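Local atomic coordinates of group 3 allergen SMIPP-S YvT004A06 (Sarcoptes scabiei type hominis, PDB entry 3H7T), a protein that adopts the trypsin-like serine protease fold but, as an inactivated protease paralogue of the scabies mite, probably cleaves no substrate. Residues Y73-H78 with K225-G230; Q41-T46 with N85-E90; V16-D21 with V36-Q41; Y112-D117 with T195-A200. All coordinates share one frame; numbering follows the deposited sequence.

Interaction 1 of 4, residues Y73-H78 with K225-G230; sequences YIVRYH and KDIISG. With ZN (zinc ion), chain E.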
loop_
_atom_site.group_PDB
_atom_site.type_symbol
_atom_site.label_atom_id
_atom_site.label_comp_id
_atom_site.label_asym_id
_atom_site.label_seq_id
_atom_site.Cartn_x
_atom_site.Cartn_y
_atom_site.Cartn_z
ATOM N N TYR A 73 3.017 7.157 12.574
ATOM C CA TYR A 73 2.452 6.200 13.526
ATOM C C TYR A 73 2.689 4.785 13.048
ATOM O O TYR A 73 2.228 4.403 11.970
ATOM C CB TYR A 73 0.957 6.453 13.722
ATOM C CG TYR A 73 0.659 7.851 14.190
ATOM C CD1 TYR A 73 0.503 8.134 15.549
ATOM C CD2 TYR A 73 0.549 8.902 13.277
ATOM C CE1 TYR A 73 0.237 9.426 15.984
ATOM C CE2 TYR A 73 0.282 10.194 13.704
ATOM C CZ TYR A 73 0.126 10.448 15.057
ATOM O OH TYR A 73 -0.133 11.731 15.480
ATOM N N ILE A 74 3.437 4.029 13.850
ATOM C CA ILE A 74 3.711 2.617 13.611
ATOM C C ILE A 74 3.138 1.833 14.796
ATOM O O ILE A 74 3.350 2.210 15.952
ATOM C CB ILE A 74 5.234 2.340 13.530
ATOM C CG1 ILE A 74 5.949 3.343 12.603
ATOM C CG2 ILE A 74 5.509 0.881 13.158
ATOM C CD1 ILE A 74 6.247 2.846 11.188
ATOM N N VAL A 75 2.410 0.754 14.513
ATOM C CA VAL A 75 1.826 -0.077 15.578
ATOM C C VAL A 75 2.362 -1.511 15.542
ATOM O O VAL A 75 1.755 -2.404 14.941
ATOM C CB VAL A 75 0.270 -0.066 15.549
ATOM C CG1 VAL A 75 -0.309 -0.737 16.809
ATOM C CG2 VAL A 75 -0.260 1.355 15.415
ATOM N N ARG A 76 3.511 -1.708 16.188
ATOM C CA ARG A 76 4.139 -3.029 16.370
ATOM C C ARG A 76 4.588 -3.718 15.070
ATOM O O ARG A 76 4.462 -4.939 14.922
ATOM C CB ARG A 76 3.251 -3.955 17.227
ATOM C CG ARG A 76 2.839 -3.356 18.591
ATOM C CD ARG A 76 4.069 -2.987 19.433
ATOM N NE ARG A 76 4.923 -4.150 19.675
ATOM C CZ ARG A 76 6.197 -4.088 20.053
ATOM N NH1 ARG A 76 6.888 -5.207 20.244
ATOM N NH2 ARG A 76 6.786 -2.911 20.241
ATOM N N TYR A 77 5.133 -2.944 14.133
ATOM C CA TYR A 77 5.707 -3.545 12.930
ATOM C C TYR A 77 6.814 -4.526 13.309
ATOM O O TYR A 77 7.703 -4.183 14.087
ATOM C CB TYR A 77 6.262 -2.479 11.984
ATOM C CG TYR A 77 6.946 -3.043 10.756
ATOM C CD1 TYR A 77 6.315 -4.000 9.952
ATOM C CD2 TYR A 77 8.209 -2.591 10.374
ATOM C CE1 TYR A 77 6.940 -4.506 8.813
ATOM C CE2 TYR A 77 8.845 -3.093 9.233
ATOM C CZ TYR A 77 8.204 -4.044 8.466
ATOM O OH TYR A 77 8.823 -4.538 7.356
ATOM N N HIS A 78 6.734 -5.747 12.783
ATOM C CA HIS A 78 7.776 -6.743 13.000
ATOM C C HIS A 78 8.484 -7.045 11.682
ATOM O O HIS A 78 7.974 -7.823 10.874
ATOM C CB HIS A 78 7.199 -8.022 13.621
ATOM C CG HIS A 78 6.609 -7.813 14.981
ATOM N ND1 HIS A 78 7.279 -7.151 15.986
ATOM C CD2 HIS A 78 5.414 -8.175 15.500
ATOM C CE1 HIS A 78 6.520 -7.110 17.066
ATOM N NE2 HIS A 78 5.384 -7.723 16.797
ATOM N N LYS A 225 -8.311 3.750 13.324
ATOM C CA LYS A 225 -9.232 4.720 13.914
ATOM C C LYS A 225 -8.725 5.270 15.251
ATOM O O LYS A 225 -9.003 6.420 15.593
ATOM C CB LYS A 225 -10.638 4.122 14.041
ATOM C CG LYS A 225 -11.336 3.984 12.697
ATOM C CD LYS A 225 -12.706 3.337 12.811
ATOM C CE LYS A 225 -13.459 3.472 11.492
ATOM N NZ LYS A 225 -14.753 2.744 11.488
ATOM N N ASP A 226 -7.977 4.450 15.991
ATOM C CA ASP A 226 -7.302 4.894 17.216
ATOM C C ASP A 226 -6.235 5.945 16.927
ATOM O O ASP A 226 -6.107 6.923 17.668
ATOM C CB ASP A 226 -6.646 3.714 17.934
ATOM C CG ASP A 226 -7.633 2.890 18.754
ATOM O OD1 ASP A 226 -8.836 3.227 18.802
ATOM O OD2 ASP A 226 -7.190 1.884 19.343
ATOM N N ILE A 227 -5.454 5.709 15.870
ATOM C CA ILE A 227 -4.413 6.628 15.445
ATOM C C ILE A 227 -5.036 7.974 15.087
ATOM O O ILE A 227 -4.580 9.014 15.565
ATOM C CB ILE A 227 -3.599 6.080 14.231
ATOM C CG1 ILE A 227 -2.639 4.972 14.675
ATOM C CG2 ILE A 227 -2.813 7.198 13.573
ATOM C CD1 ILE A 227 -2.059 4.154 13.529
ATOM N N ILE A 228 -6.088 7.929 14.269
ATOM C CA ILE A 228 -6.765 9.125 13.777
ATOM C C ILE A 228 -7.469 9.894 14.908
ATOM O O ILE A 228 -7.600 11.112 14.832
ATOM C CB ILE A 228 -7.749 8.790 12.616
ATOM C CG1 ILE A 228 -6.971 8.301 11.387
ATOM C CG2 ILE A 228 -8.612 10.009 12.244
ATOM C CD1 ILE A 228 -7.804 7.513 10.387
ATOM N N SER A 229 -7.893 9.182 15.952
ATOM C CA SER A 229 -8.534 9.811 17.116
ATOM C C SER A 229 -7.522 10.391 18.102
ATOM O O SER A 229 -7.904 10.984 19.113
ATOM C CB SER A 229 -9.432 8.806 17.843
ATOM O OG SER A 229 -10.429 8.295 16.977
ATOM N N GLY A 230 -6.236 10.198 17.816
ATOM C CA GLY A 230 -5.173 10.729 18.663
ATOM C C GLY A 230 -4.902 9.885 19.893
ATOM O O GLY A 230 -4.338 10.373 20.868
HETATM ZN ZN ZN E . 3.785 -8.717 17.903
HETATM O O HOH W 1 3.391 -10.564 17.020
#
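Ile227 lies against Tyr73 and Val75, and its side chain can be followed branch by branch. At CB the chain forks. CG2, anti to its own backbone N, goes over one face of the Tyr73 ring. Ile227 CG2 stands 3.6 Å from Tyr73 CG and 3.9 Å from the ring centroid, 24° off the normal, so the methyl forms a CH-pi contact near the CB end of the ring, away from the hydroxyl. The other branch starts with Ile227 CG1, which passes 4.0 Å from Tyr73 CB. Because chi2 is extended (166°), Ile227 CD1 carries on past Tyr73 CB at 3.8 Å and reaches Val75 CG2, again at 3.8 Å.

In the trypsin-like fold this is where the C-terminal helix 221-228 lies against the N-terminal barrel, here on the end of strand 65-74. Ile227 also touches Val88 on the adjacent strand 87-91. The phenol of Tyr73 is tied down elsewhere, its OH bonded to Glu90. Beyond Ile227 the last turn is closed off: Gly230, with positive phi, completes a Schellman motif, and Ser229 puts both its N and its OG onto Lys225 O, from opposite faces of that carbonyl. At the far end of 73-78 the chemistry changes. His78 NE2 binds a zinc ion at 2.2 Å, the same metal carries a water, and Arg76 O lies over one face of the imidazole.

Interaction 2 of 4, residues Q41-T46 with N85-E90; sequences QCVDGT and NYAVIE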
loop_
_atom_site.group_PDB
_atom_site.type_symbol
_atom_site.label_atom_id
_atom_site.label_comp_id
_atom_site.label_asym_id
_atom_site.label_seq_id
_atom_site.Cartn_x
_atom_site.Cartn_y
_atom_site.Cartn_z
ATOM N N GLN A 41 7.222 -0.873 6.329
ATOM C CA GLN A 41 8.547 -1.088 5.723
ATOM C C GLN A 41 9.102 0.143 5.001
ATOM O O GLN A 41 10.297 0.213 4.719
ATOM C CB GLN A 41 8.518 -2.279 4.750
ATOM C CG GLN A 41 7.784 -1.990 3.425
ATOM C CD GLN A 41 7.652 -3.222 2.549
ATOM O OE1 GLN A 41 6.590 -3.842 2.507
ATOM N NE2 GLN A 41 8.739 -3.598 1.858
ATOM N N CYS A 42 8.225 1.088 4.688
ATOM C CA CYS A 42 8.587 2.291 3.950
ATOM C C CYS A 42 9.218 3.354 4.833
ATOM O O CYS A 42 10.102 4.080 4.389
ATOM C CB CYS A 42 7.343 2.890 3.288
ATOM S SG CYS A 42 6.521 1.773 2.129
ATOM N N VAL A 43 8.752 3.450 6.075
ATOM C CA VAL A 43 9.035 4.627 6.898
ATOM C C VAL A 43 9.469 4.317 8.336
ATOM O O VAL A 43 9.719 5.235 9.122
ATOM C CB VAL A 43 7.824 5.602 6.913
ATOM C CG1 VAL A 43 7.544 6.159 5.500
ATOM C CG2 VAL A 43 6.577 4.920 7.496
ATOM N N ASP A 44 9.555 3.029 8.667
ATOM C CA ASP A 44 9.979 2.575 9.993
ATOM C C ASP A 44 11.342 3.152 10.380
ATOM O O ASP A 44 12.339 2.908 9.704
ATOM C CB ASP A 44 10.034 1.044 10.034
ATOM C CG ASP A 44 10.345 0.501 11.418
ATOM O OD1 ASP A 44 9.981 1.150 12.420
ATOM O OD2 ASP A 44 10.945 -0.590 11.502
ATOM N N GLY A 45 11.358 3.921 11.467
ATOM C CA GLY A 45 12.584 4.515 11.999
ATOM C C GLY A 45 13.068 5.737 11.235
ATOM O O GLY A 45 14.213 6.151 11.396
ATOM N N THR A 46 12.191 6.313 10.414
ATOM C CA THR A 46 12.516 7.495 9.618
ATOM C C THR A 46 11.831 8.732 10.189
ATOM O O THR A 46 10.623 8.726 10.456
ATOM C CB THR A 46 12.134 7.300 8.123
ATOM O OG1 THR A 46 12.882 6.207 7.578
ATOM C CG2 THR A 46 12.439 8.550 7.304
ATOM N N ASN A 85 2.383 -4.683 8.920
ATOM C CA ASN A 85 3.139 -3.841 8.000
ATOM C C ASN A 85 2.293 -2.678 7.462
ATOM O O ASN A 85 1.941 -2.634 6.282
ATOM C CB ASN A 85 3.698 -4.723 6.874
ATOM C CG ASN A 85 4.581 -3.968 5.894
ATOM O OD1 ASN A 85 4.999 -2.835 6.137
ATOM N ND2 ASN A 85 4.864 -4.609 4.764
ATOM N N TYR A 86 1.958 -1.743 8.350
ATOM C CA TYR A 86 1.306 -0.498 7.947
ATOM C C TYR A 86 1.831 0.680 8.760
ATOM O O TYR A 86 2.314 0.515 9.890
ATOM C CB TYR A 86 -0.218 -0.607 8.061
ATOM C CG TYR A 86 -0.711 -0.766 9.490
ATOM C CD1 TYR A 86 -1.242 0.315 10.185
ATOM C CD2 TYR A 86 -0.641 -1.997 10.140
ATOM C CE1 TYR A 86 -1.692 0.178 11.500
ATOM C CE2 TYR A 86 -1.079 -2.145 11.453
ATOM C CZ TYR A 86 -1.609 -1.053 12.123
ATOM O OH TYR A 86 -2.050 -1.187 13.419
ATOM N N ALA A 87 1.767 1.869 8.167
ATOM C CA ALA A 87 2.067 3.091 8.907
ATOM C C ALA A 87 1.099 4.188 8.530
ATOM O O ALA A 87 0.630 4.253 7.393
ATOM C CB ALA A 87 3.494 3.540 8.672
ATOM N N VAL A 88 0.791 5.045 9.494
ATOM C CA VAL A 88 -0.052 6.188 9.216
ATOM C C VAL A 88 0.777 7.450 9.335
ATOM O O VAL A 88 1.497 7.656 10.316
ATOM C CB VAL A 88 -1.304 6.237 10.114
ATOM C CG1 VAL A 88 -2.098 7.508 9.849
ATOM C CG2 VAL A 88 -2.169 5.003 9.871
ATOM N N ILE A 89 0.682 8.274 8.304
ATOM C CA ILE A 89 1.430 9.510 8.234
ATOM C C ILE A 89 0.462 10.668 8.407
ATOM O O ILE A 89 -0.557 10.746 7.717
ATOM C CB ILE A 89 2.193 9.634 6.887
ATOM C CG1 ILE A 89 3.169 8.461 6.714
ATOM C CG2 ILE A 89 2.938 10.969 6.814
ATOM C CD1 ILE A 89 3.727 8.294 5.283
ATOM N N GLU A 90 0.767 11.546 9.356
ATOM C CA GLU A 90 0.035 12.801 9.485
ATOM C C GLU A 90 0.813 13.890 8.752
ATOM O O GLU A 90 2.026 14.010 8.925
ATOM C CB GLU A 90 -0.179 13.169 10.959
ATOM C CG GLU A 90 -0.937 14.476 11.156
ATOM C CD GLU A 90 -1.216 14.804 12.614
ATOM O OE1 GLU A 90 -0.871 14.000 13.510
ATOM O OE2 GLU A 90 -1.800 15.877 12.861
#
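Asn85 grips Gln41 with both ends of its amide. Asn85 OD1 takes the backbone N-H of Gln41 in a nearly straight bond of 3.0 Å. Asn85 ND2 donates a hydrogen bond to Gln41 OE1 at 2.9 Å, with an N-H...O angle of 163°. The acceptor lies in the plane of the Asn85 amide, whereas the donor approaches OE1 tilted out of the Gln41 carbonyl plane, and the two amides are turned 37° from each other. Gln41 CG sits between its own backbone N and carbonyl carbon (chi1 73°), which brings the extended chain back beside the asparagine. Its NE2 is bonded to Tyr202 O, and Asn85 ND2 has a weak second bond to Ser201 OG.

By the sequence pattern of the trypsin family, Gln41 and Asn85 probably stand where active enzymes carry the histidine and aspartate of the catalytic triad. If so, two neutral amides would take the place of the imidazole and the carboxylate, consistent with an inactivated protease.

Two residues further along each segment the contact is apolar. Val43 CG2 packs tightly on Ala87 CB at 3.6 Å, while Val43 CG1 approaches Ile89 CD1 more loosely, at 4.4 Å. Both segments are buried at that point, with Ile72 and Ile51 also touching Val43. The chain then turns outward through a type II turn, Val43 to Thr46, whose Gly45 faces solvent.

Interaction 3 of 4, residues V16-D21 with V36-Q41; sequences VGVLVD and VITAAQ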
loop_
_atom_site.group_PDB
_atom_site.type_symbol
_atom_site.label_atom_id
_atom_site.label_comp_id
_atom_site.label_asym_id
_atom_site.label_seq_id
_atom_site.Cartn_x
_atom_site.Cartn_y
_atom_site.Cartn_z
ATOM N N VAL A 16 -1.443 8.257 -3.394
ATOM C CA VAL A 16 -0.353 9.208 -3.223
ATOM C C VAL A 16 1.015 8.537 -3.292
ATOM O O VAL A 16 1.143 7.311 -3.148
ATOM C CB VAL A 16 -0.468 10.024 -1.899
ATOM C CG1 VAL A 16 -1.787 10.790 -1.844
ATOM C CG2 VAL A 16 -0.300 9.138 -0.678
ATOM N N GLY A 17 2.036 9.361 -3.524
ATOM C CA GLY A 17 3.414 8.924 -3.470
ATOM C C GLY A 17 4.020 9.259 -2.125
ATOM O O GLY A 17 3.734 10.312 -1.544
ATOM N N VAL A 18 4.835 8.349 -1.608
ATOM C CA VAL A 18 5.518 8.589 -0.341
ATOM C C VAL A 18 7.015 8.636 -0.602
ATOM O O VAL A 18 7.670 7.606 -0.775
ATOM C CB VAL A 18 5.160 7.549 0.741
ATOM C CG1 VAL A 18 5.900 7.850 2.056
ATOM C CG2 VAL A 18 3.642 7.516 0.969
ATOM N N LEU A 19 7.536 9.857 -0.659
ATOM C CA LEU A 19 8.946 10.083 -0.935
ATOM C C LEU A 19 9.710 10.111 0.379
ATOM O O LEU A 19 9.395 10.887 1.287
ATOM C CB LEU A 19 9.133 11.386 -1.729
ATOM C CG LEU A 19 8.750 11.312 -3.217
ATOM C CD1 LEU A 19 7.243 11.372 -3.444
ATOM C CD2 LEU A 19 9.456 12.398 -4.029
ATOM N N VAL A 20 10.698 9.237 0.481
ATOM C CA VAL A 20 11.457 9.084 1.707
ATOM C C VAL A 20 12.911 9.368 1.396
ATOM O O VAL A 20 13.496 8.747 0.509
ATOM C CB VAL A 20 11.297 7.666 2.303
ATOM C CG1 VAL A 20 11.990 7.571 3.643
ATOM C CG2 VAL A 20 9.812 7.307 2.455
ATOM N N ASP A 21 13.485 10.312 2.139
ATOM C CA ASP A 21 14.832 10.791 1.886
ATOM C C ASP A 21 15.855 9.657 1.897
ATOM O O ASP A 21 15.988 8.939 2.892
ATOM C CB ASP A 21 15.201 11.878 2.899
ATOM C CG ASP A 21 16.261 12.821 2.380
ATOM O OD1 ASP A 21 17.104 12.376 1.579
ATOM O OD2 ASP A 21 16.257 14.009 2.776
ATOM N N VAL A 36 -2.517 9.891 5.875
ATOM C CA VAL A 36 -2.221 8.980 4.778
ATOM C C VAL A 36 -1.766 7.640 5.352
ATOM O O VAL A 36 -1.082 7.608 6.372
ATOM C CB VAL A 36 -1.136 9.579 3.841
ATOM C CG1 VAL A 36 -0.443 8.491 3.009
ATOM C CG2 VAL A 36 -1.745 10.645 2.937
ATOM N N ILE A 37 -2.162 6.540 4.709
ATOM C CA ILE A 37 -1.706 5.210 5.116
ATOM C C ILE A 37 -0.785 4.590 4.054
ATOM O O ILE A 37 -1.078 4.637 2.861
ATOM C CB ILE A 37 -2.880 4.261 5.474
ATOM C CG1 ILE A 37 -2.355 2.917 6.007
ATOM C CG2 ILE A 37 -3.846 4.079 4.288
ATOM C CD1 ILE A 37 -3.405 2.081 6.726
ATOM N N THR A 38 0.318 4.015 4.518
ATOM C CA THR A 38 1.300 3.349 3.663
ATOM C C THR A 38 1.789 2.081 4.380
ATOM O O THR A 38 1.220 1.700 5.411
ATOM C CB THR A 38 2.465 4.334 3.281
ATOM O OG1 THR A 38 3.304 3.744 2.288
ATOM C CG2 THR A 38 3.313 4.723 4.504
ATOM N N ALA A 39 2.802 1.409 3.833
ATOM C CA ALA A 39 3.389 0.246 4.499
ATOM C C ALA A 39 4.408 0.694 5.535
ATOM O O ALA A 39 5.104 1.683 5.329
ATOM C CB ALA A 39 4.056 -0.678 3.486
ATOM N N ALA A 40 4.506 -0.045 6.639
ATOM C CA ALA A 40 5.509 0.247 7.667
ATOM C C ALA A 40 6.945 0.148 7.150
ATOM O O ALA A 40 7.775 0.986 7.490
ATOM C CB ALA A 40 5.317 -0.645 8.864
ATOM N N GLN A 41 7.222 -0.873 6.329
ATOM C CA GLN A 41 8.547 -1.088 5.723
ATOM C C GLN A 41 9.102 0.143 5.001
ATOM O O GLN A 41 10.297 0.213 4.719
ATOM C CB GLN A 41 8.518 -2.279 4.750
ATOM C CG GLN A 41 7.784 -1.990 3.425
ATOM C CD GLN A 41 7.652 -3.222 2.549
ATOM O OE1 GLN A 41 6.590 -3.842 2.507
ATOM N NE2 GLN A 41 8.739 -3.598 1.858
#
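Thr38 OG1 is hydrogen-bonded to Gly27 O of the intervening strand 26-30, and Val18 leans on the same hydroxyl. Val18 CG2 comes to 4.0 Å from Thr38 OG1 and 4.1 Å from Thr38 CB, the two side chains crossing at a slant. With OG1 anti to the Thr38 backbone N (chi1 -171°), the oxygen can bond to strand 26-30 while its flank meets the valine methyl.

Two residues back on each strand, Val16 and Val36 reach for each other tip to tip. Val16 CG2 fits into the fork of Val36, nearer CG1 at 3.7 Å than CG2 at 4.2 Å. No backbone bond joins 16-21 to 36-41, because strands 15-20 and 35-38 are second neighbours in the closed six-stranded barrel of the N-terminal half of the trypsin fold. Their side chains meet across its interior, where Val16 also touches Ile53 and Tyr55, and Val18 touches Ile51 and Ile89.

With the one polar group here committed to a main-chain carbonyl, the hydroxyl can be buried beside a valine. Between the two strands themselves there is van der Waals contact, closest at Val16 and Val36, with no hydrogen bond.

Interaction 4 of 4, residues Y112-D117 with T195-A200; sequences YDPEPD and TLVGVA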
loop_
_atom_site.group_PDB
_atom_site.type_symbol
_atom_site.label_atom_id
_atom_site.label_comp_id
_atom_site.label_asym_id
_atom_site.label_seq_id
_atom_site.Cartn_x
_atom_site.Cartn_y
_atom_site.Cartn_z
ATOM N N TYR A 112 -12.953 -7.076 7.631
ATOM C CA TYR A 112 -13.211 -7.359 6.219
ATOM C C TYR A 112 -12.106 -8.251 5.640
ATOM O O TYR A 112 -10.915 -8.031 5.900
ATOM C CB TYR A 112 -13.333 -6.071 5.400
ATOM C CG TYR A 112 -13.784 -6.333 3.979
ATOM C CD1 TYR A 112 -15.140 -6.422 3.664
ATOM C CD2 TYR A 112 -12.855 -6.537 2.955
ATOM C CE1 TYR A 112 -15.559 -6.685 2.365
ATOM C CE2 TYR A 112 -13.261 -6.808 1.660
ATOM C CZ TYR A 112 -14.610 -6.871 1.367
ATOM O OH TYR A 112 -15.015 -7.131 0.081
ATOM N N ASP A 113 -12.506 -9.268 4.883
ATOM C CA ASP A 113 -11.552 -10.214 4.309
ATOM C C ASP A 113 -11.975 -10.545 2.882
ATOM O O ASP A 113 -12.974 -11.241 2.685
ATOM C CB ASP A 113 -11.471 -11.487 5.173
ATOM C CG ASP A 113 -10.213 -12.333 4.887
ATOM O OD1 ASP A 113 -9.323 -11.898 4.119
ATOM O OD2 ASP A 113 -10.116 -13.448 5.446
ATOM N N PRO A 114 -11.223 -10.035 1.879
ATOM C CA PRO A 114 -11.631 -10.217 0.482
ATOM C C PRO A 114 -11.754 -11.695 0.124
ATOM O O PRO A 114 -10.869 -12.491 0.456
ATOM C CB PRO A 114 -10.485 -9.578 -0.325
ATOM C CG PRO A 114 -9.683 -8.792 0.649
ATOM C CD PRO A 114 -9.889 -9.414 1.991
ATOM N N GLU A 115 -12.844 -12.050 -0.552
ATOM C CA GLU A 115 -13.126 -13.442 -0.891
ATOM C C GLU A 115 -12.230 -13.898 -2.035
ATOM O O GLU A 115 -12.004 -13.132 -2.970
ATOM C CB GLU A 115 -14.598 -13.622 -1.289
ATOM C CG GLU A 115 -15.594 -13.269 -0.193
ATOM C CD GLU A 115 -16.936 -13.935 -0.399
ATOM N N PRO A 116 -11.722 -15.148 -1.967
ATOM C CA PRO A 116 -10.975 -15.733 -3.089
ATOM C C PRO A 116 -11.761 -15.625 -4.384
ATOM O O PRO A 116 -12.987 -15.755 -4.373
ATOM C CB PRO A 116 -10.835 -17.203 -2.695
ATOM C CG PRO A 116 -10.889 -17.204 -1.210
ATOM C CD PRO A 116 -11.761 -16.047 -0.799
ATOM N N ASP A 117 -11.049 -15.358 -5.477
ATOM C CA ASP A 117 -11.635 -15.209 -6.815
ATOM C C ASP A 117 -12.304 -13.856 -7.083
ATOM O O ASP A 117 -12.698 -13.574 -8.214
ATOM C CB ASP A 117 -12.567 -16.388 -7.160
ATOM C CG ASP A 117 -11.820 -17.710 -7.255
ATOM O OD1 ASP A 117 -10.593 -17.698 -7.513
ATOM O OD2 ASP A 117 -12.459 -18.766 -7.076
ATOM N N THR A 195 -13.847 1.019 -1.020
ATOM C CA THR A 195 -13.163 1.100 0.271
ATOM C C THR A 195 -11.752 0.522 0.168
ATOM O O THR A 195 -11.479 -0.278 -0.711
ATOM C CB THR A 195 -13.945 0.394 1.418
ATOM O OG1 THR A 195 -13.745 -1.015 1.353
ATOM C CG2 THR A 195 -15.448 0.720 1.374
ATOM N N LEU A 196 -10.873 0.938 1.073
ATOM C CA LEU A 196 -9.489 0.468 1.105
ATOM C C LEU A 196 -9.356 -0.878 1.837
ATOM O O LEU A 196 -9.270 -0.916 3.067
ATOM C CB LEU A 196 -8.598 1.518 1.768
ATOM C CG LEU A 196 -7.094 1.234 1.726
ATOM C CD1 LEU A 196 -6.563 1.476 0.311
ATOM C CD2 LEU A 196 -6.379 2.114 2.723
ATOM N N VAL A 197 -9.322 -1.978 1.093
ATOM C CA VAL A 197 -9.293 -3.308 1.738
ATOM C C VAL A 197 -7.885 -3.841 1.993
ATOM O O VAL A 197 -7.692 -4.740 2.824
ATOM C CB VAL A 197 -10.147 -4.359 0.981
ATOM C CG1 VAL A 197 -11.587 -3.876 0.843
ATOM C CG2 VAL A 197 -9.566 -4.677 -0.389
ATOM N N GLY A 198 -6.910 -3.295 1.267
ATOM C CA GLY A 198 -5.537 -3.722 1.402
ATOM C C GLY A 198 -4.513 -2.620 1.225
ATOM O O GLY A 198 -4.787 -1.569 0.629
ATOM N N VAL A 199 -3.334 -2.862 1.781
ATOM C CA VAL A 199 -2.172 -2.005 1.564
ATOM C C VAL A 199 -1.015 -2.900 1.158
ATOM O O VAL A 199 -0.599 -3.766 1.932
ATOM C CB VAL A 199 -1.799 -1.182 2.832
ATOM C CG1 VAL A 199 -0.529 -0.363 2.589
ATOM C CG2 VAL A 199 -2.956 -0.252 3.252
ATOM N N ALA A 200 -0.472 -2.679 -0.044
ATOM C CA ALA A 200 0.559 -3.572 -0.579
ATOM C C ALA A 200 1.803 -3.693 0.293
ATOM O O ALA A 200 2.297 -2.707 0.848
ATOM C CB ALA A 200 0.951 -3.165 -2.013
HETATM O O HOH W 2 -9.619 -5.565 4.614
#
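Val197 and Tyr112 meet at a slant: the isopropyl group and the ring cross obliquely, with Val197 CG1 nearest the CD2-CE2 bond. Val197 CG1 lies 3.5 Å from Tyr112 CE2 and 3.6 Å from Tyr112 CD2, with Val197 CB behind it at 4.0 Å from both. The ring gets there because Tyr112 CG is anti to its backbone N (chi1 -172°), which swings the ring out beside the strand and takes its OH on to Gln192 OE1. The second methyl, Val197 CG2, meets Pro114 CG at a looser 4.2 Å, so each methyl of the valine meets a different residue of the same loop.

No direct hydrogen bond joins the two segments. Water 2 bridges their backbones, donating to Val197 O at 2.8 Å and to Tyr112 O at 3.1 Å, and it lies in the plane of the tyrosine ring at its edge. Val197 and Gly198 both face Ala190 in a classic beta bulge.

That bulge belongs to the C-terminal sheet, where strand 195-200 runs between 189-192 and 212-216. The loop 112-117 comes in just before strand 119-124 of the same sheet, and Asp113 ties it by a salt bridge to Arg149 of helix 149-157.

Overall arrangement
Interactions 2 and 3 lie deep in one barrel, where strands 35-38 and 87-91 are hydrogen-bonded neighbours; they overlap in the chain at Gln41, which makes contact in interaction 2 alone. Interaction 3 is almost wholly apolar, while interaction 2 adds a pair of hydrogen-bonded amides, Asn85 buried and Gln41 partly exposed, at one end of the barrel. Interaction 1 sits farther out, on the outer side of the same barrel: strand 65-74 pairs with 87-91, Tyr73 reaches Glu90, and the C-terminal helix packs over both, with zinc bound toward the surface. Interaction 4 stands apart in the other sheet and includes a bridging water. Its strand still meets interaction 3 where Leu196 and Val199 pack on Ile37, Thr38 and Ala39, joining the two halves.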